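Long-range contact in positive phenol-degradative gene regulator (Ralstonia sp. E2, PDB 5FS0), which probably activates phenol-degradation genes as a sigma-54-dependent regulator through its N-terminal sensory part, which binds zinc and a phenolic ligand: residues H125-W130 / H184-G189. Numbering follows the deposited sequence.
Sequences HGEFLW and HCRILG. With ZN (zinc ion), chain D; 5JC (2,4-dichlorophenol), chain C.
Gly126 O accepts a hydrogen bond from Gly189 N at 2.8 Å and also lies near CA of Leu188. Gly189 O takes the N-H of Gly126 in return. Phe128 and Ile187 form a second hydrogen-bonded pair, and Trp130 N adds a bond to Cys185 O. These bonds join two antiparallel strands.

On the face with Phe128, Trp130 and Ile187, the main contact is a CH-pi interaction. Ile187 CG2 sits over the six-membered ring of Trp130, 3.5 Å from its centroid. CG1 of Ile187 lies between the backbone N and the carbonyl carbon (chi1 89°), and this sends the branch toward Phe128 CB and the ligand. CAF of the dichlorophenol lies over the centre of one face of the Phe128 ring. The hydroxyl oxygen OAA of the ligand lies at the indole edge near Trp130 NE1, in a hydrogen bond whose details are doubtful in the model. His102 ND1 is also hydrogen-bonded to the ligand.

The other face is more polar. Glu127 and the extended Arg186 run side by side in a long, weak salt bridge, OE1 to NH2 3.5 Å, with their flat groups 89° apart. Glu127 OE2 is met by His125 NE2 at 3.3 Å, close to the imidazole plane. The carboxylate thus bridges two basic side chains. Leu188 CD1 packs against Glu127 CG and the His125 ring.

Cys185 CB abuts Trp130 CB at 3.3 Å, and its SG binds zinc at 2.2 Å. Glu174, Cys151 and Cys177 complete the metal site. The two central strands of this four-stranded antiparallel sheet thus link the zinc site of the V4R domain to the phenol-binding pocket.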
ATOM      1  N   HIS A 125     -25.291  -4.649  14.471  1.00 42.01           N
ATOM      2  CA  HIS A 125     -25.554  -5.585  13.383  1.00 45.78           C
ATOM      3  C   HIS A 125     -25.422  -4.857  12.047  1.00 40.78           C
ATOM      4  O   HIS A 125     -26.152  -3.893  11.800  1.00 45.26           O
ATOM      5  CB  HIS A 125     -26.948  -6.200  13.524  1.00 52.10           C
ATOM      6  CG  HIS A 125     -27.223  -7.288  12.537  1.00 44.44           C
ATOM      7  ND1 HIS A 125     -27.039  -8.620  12.831  1.00 46.14           N
ATOM      8  CD2 HIS A 125     -27.649  -7.237  11.253  1.00 39.41           C
ATOM      9  CE1 HIS A 125     -27.351  -9.347  11.773  1.00 48.97           C
ATOM     10  NE2 HIS A 125     -27.723  -8.533  10.801  1.00 43.20           N
ATOM     11  N   GLY A 126     -24.503  -5.304  11.190  1.00 38.22           N
ATOM     12  CA  GLY A 126     -24.221  -4.596   9.951  1.00 37.27           C
ATOM     13  C   GLY A 126     -23.980  -5.449   8.708  1.00 40.05           C
ATOM     14  O   GLY A 126     -23.156  -6.362   8.709  1.00 40.02           O
ATOM     15  N   GLU A 127     -24.703  -5.131   7.637  1.00 42.14           N
ATOM     16  CA  GLU A 127     -24.552  -5.809   6.347  1.00 43.68           C
ATOM     17  C   GLU A 127     -24.198  -4.802   5.263  1.00 35.84           C
ATOM     18  O   GLU A 127     -24.751  -3.708   5.217  1.00 37.66           O
ATOM     19  CB  GLU A 127     -25.837  -6.557   5.950  1.00 50.72           C
ATOM     20  CG  GLU A 127     -26.210  -7.734   6.847  1.00 55.00           C
ATOM     21  CD  GLU A 127     -27.650  -8.208   6.623  1.00 62.00           C
ATOM     22  OE1 GLU A 127     -28.175  -7.991   5.508  1.00 59.19           O
ATOM     23  OE2 GLU A 127     -28.254  -8.781   7.565  1.00 52.13           O
ATOM     24  N   PHE A 128     -23.291  -5.181   4.378  1.00 36.52           N
ATOM     25  CA  PHE A 128     -22.788  -4.248   3.375  1.00 42.45           C
ATOM     26  C   PHE A 128     -22.602  -4.929   2.024  1.00 36.75           C
ATOM     27  O   PHE A 128     -22.355  -6.129   1.965  1.00 37.70           O
ATOM     28  CB  PHE A 128     -21.452  -3.632   3.845  1.00 41.60           C
ATOM     29  CG  PHE A 128     -21.544  -2.909   5.168  1.00 39.94           C
ATOM     30  CD1 PHE A 128     -21.455  -3.604   6.364  1.00 38.53           C
ATOM     31  CD2 PHE A 128     -21.718  -1.538   5.212  1.00 39.68           C
ATOM     32  CE1 PHE A 128     -21.546  -2.950   7.573  1.00 34.74           C
ATOM     33  CE2 PHE A 128     -21.815  -0.880   6.421  1.00 39.79           C
ATOM     34  CZ  PHE A 128     -21.728  -1.582   7.598  1.00 33.73           C
ATOM     35  N   LEU A 129     -22.727  -4.167   0.941  1.00 42.90           N
ATOM     36  CA  LEU A 129     -22.273  -4.641  -0.365  1.00 43.91           C
ATOM     37  C   LEU A 129     -20.897  -4.045  -0.694  1.00 43.98           C
ATOM     38  O   LEU A 129     -20.666  -2.846  -0.493  1.00 41.93           O
ATOM     39  CB  LEU A 129     -23.271  -4.286  -1.474  1.00 47.92           C
ATOM     40  CG  LEU A 129     -24.625  -5.003  -1.517  1.00 53.84           C
ATOM     41  CD1 LEU A 129     -25.200  -4.924  -2.921  1.00 49.03           C
ATOM     42  CD2 LEU A 129     -24.542  -6.461  -1.039  1.00 53.36           C
ATOM     43  N   TRP A 130     -19.997  -4.883  -1.197  1.00 40.84           N
ATOM     44  CA  TRP A 130     -18.653  -4.443  -1.552  1.00 41.28           C
ATOM     45  C   TRP A 130     -18.453  -4.448  -3.064  1.00 44.73           C
ATOM     46  O   TRP A 130     -17.835  -5.359  -3.615  1.00 44.19           O
ATOM     47  CB  TRP A 130     -17.603  -5.329  -0.879  1.00 40.60           C
ATOM     48  CG  TRP A 130     -17.164  -4.826   0.462  1.00 35.41           C
ATOM     49  CD1 TRP A 130     -17.500  -3.637   1.041  1.00 31.71           C
ATOM     50  CD2 TRP A 130     -16.309  -5.499   1.392  1.00 37.71           C
ATOM     51  NE1 TRP A 130     -16.906  -3.528   2.275  1.00 37.10           N
ATOM     52  CE2 TRP A 130     -16.169  -4.658   2.515  1.00 38.78           C
ATOM     53  CE3 TRP A 130     -15.647  -6.731   1.387  1.00 35.38           C
ATOM     54  CZ2 TRP A 130     -15.396  -5.009   3.620  1.00 36.21           C
ATOM     55  CZ3 TRP A 130     -14.879  -7.077   2.485  1.00 38.33           C
ATOM     56  CH2 TRP A 130     -14.760  -6.219   3.585  1.00 32.59           C
ATOM     57  N   HIS A 184     -20.371  -9.807  -6.766  1.00 63.57           N
ATOM     58  CA  HIS A 184     -19.884  -8.788  -5.849  1.00 57.39           C
ATOM     59  C   HIS A 184     -19.638  -9.403  -4.484  1.00 61.18           C
ATOM     60  O   HIS A 184     -19.823 -10.610  -4.290  1.00 61.26           O
ATOM     61  CB  HIS A 184     -20.888  -7.639  -5.737  1.00 59.62           C
ATOM     62  CG  HIS A 184     -22.286  -8.088  -5.436  1.00 59.65           C
ATOM     63  ND1 HIS A 184     -22.576  -9.027  -4.467  1.00 61.53           N
ATOM     64  CD2 HIS A 184     -23.473  -7.729  -5.979  1.00 62.58           C
ATOM     65  CE1 HIS A 184     -23.882  -9.224  -4.424  1.00 60.58           C
ATOM     66  NE2 HIS A 184     -24.449  -8.448  -5.332  1.00 66.59           N
ATOM     67  N   CYS A 185     -19.229  -8.572  -3.534  1.00 52.74           N
ATOM     68  CA  CYS A 185     -19.025  -9.065  -2.191  1.00 52.52           C
ATOM     69  C   CYS A 185     -20.216  -8.680  -1.337  1.00 45.14           C
ATOM     70  O   CYS A 185     -20.874  -7.671  -1.577  1.00 44.66           O
ATOM     71  CB  CYS A 185     -17.716  -8.530  -1.597  1.00 52.26           C
ATOM     72  SG  CYS A 185     -16.233  -9.005  -2.535  1.00 45.98           S
ATOM     73  N   ARG A 186     -20.505  -9.521  -0.359  1.00 45.99           N
ATOM     74  CA  ARG A 186     -21.562  -9.272   0.596  1.00 45.68           C
ATOM     75  C   ARG A 186     -20.966  -9.612   1.953  1.00 45.38           C
ATOM     76  O   ARG A 186     -20.401 -10.689   2.120  1.00 43.99           O
ATOM     77  CB  ARG A 186     -22.789 -10.132   0.280  1.00 51.70           C
ATOM     78  CG  ARG A 186     -24.065  -9.679   0.930  1.00 56.21           C
ATOM     79  CD  ARG A 186     -25.021 -10.846   1.142  1.00 63.42           C
ATOM     80  NE  ARG A 186     -26.085 -10.467   2.067  1.00 72.80           N
ATOM     81  CZ  ARG A 186     -26.851 -11.327   2.734  1.00 75.46           C
ATOM     82  NH1 ARG A 186     -26.675 -12.638   2.586  1.00 71.68           N
ATOM     83  NH2 ARG A 186     -27.790 -10.871   3.559  1.00 63.29           N
ATOM     84  N   ILE A 187     -21.055  -8.704   2.919  1.00 43.76           N
ATOM     85  CA  ILE A 187     -20.397  -8.953   4.204  1.00 43.80           C
ATOM     86  C   ILE A 187     -21.317  -8.714   5.397  1.00 38.87           C
ATOM     87  O   ILE A 187     -22.229  -7.890   5.344  1.00 38.33           O
ATOM     88  CB  ILE A 187     -19.121  -8.074   4.389  1.00 40.10           C
ATOM     89  CG1 ILE A 187     -19.491  -6.744   5.042  1.00 40.11           C
ATOM     90  CG2 ILE A 187     -18.355  -7.890   3.041  1.00 40.06           C
ATOM     91  CD1 ILE A 187     -18.285  -5.919   5.476  1.00 45.16           C
ATOM     92  N   LEU A 188     -21.054  -9.449   6.472  1.00 38.28           N
ATOM     93  CA  LEU A 188     -21.811  -9.333   7.708  1.00 42.63           C
ATOM     94  C   LEU A 188     -20.877  -9.103   8.899  1.00 37.74           C
ATOM     95  O   LEU A 188     -19.886  -9.821   9.070  1.00 35.98           O
ATOM     96  CB  LEU A 188     -22.657 -10.590   7.948  1.00 39.39           C
ATOM     97  CG  LEU A 188     -23.314 -10.666   9.342  1.00 41.93           C
ATOM     98  CD1 LEU A 188     -24.422  -9.625   9.486  1.00 39.33           C
ATOM     99  CD2 LEU A 188     -23.830 -12.077   9.654  1.00 37.11           C
ATOM    100  N   GLY A 189     -21.204  -8.105   9.715  1.00 35.17           N
ATOM    101  CA  GLY A 189     -20.436  -7.823  10.915  1.00 34.17           C
ATOM    102  C   GLY A 189     -21.316  -7.815  12.148  1.00 37.76           C
ATOM    103  O   GLY A 189     -22.403  -7.226  12.154  1.00 36.99           O
TER
HETATM  104 ZN    ZN D1210     -14.620 -10.235  -1.630  1.00 42.37          ZN
HETATM  105 CL1  5JC C1209     -18.238  -2.983   4.705  1.00 62.55          CL
HETATM  106  CAI 5JC C1209     -17.304  -1.877   5.664  1.00 38.86           C
HETATM  107  CAF 5JC C1209     -17.810  -1.522   7.026  1.00 32.50           C
HETATM  108  CAH 5JC C1209     -17.103  -0.669   7.777  1.00 38.51           C
HETATM  109 CL2  5JC C1209     -17.708  -0.265   9.353  1.00 47.18          CL
HETATM  110  CAE 5JC C1209     -15.804  -0.075   7.264  1.00 37.02           C
HETATM  111  CAD 5JC C1209     -15.357  -0.404   6.034  1.00 34.45           C
HETATM  112  CAG 5JC C1209     -16.156  -1.360   5.186  1.00 33.57           C
HETATM  113  OAA 5JC C1209     -15.714  -1.713   3.901  1.00 32.90           O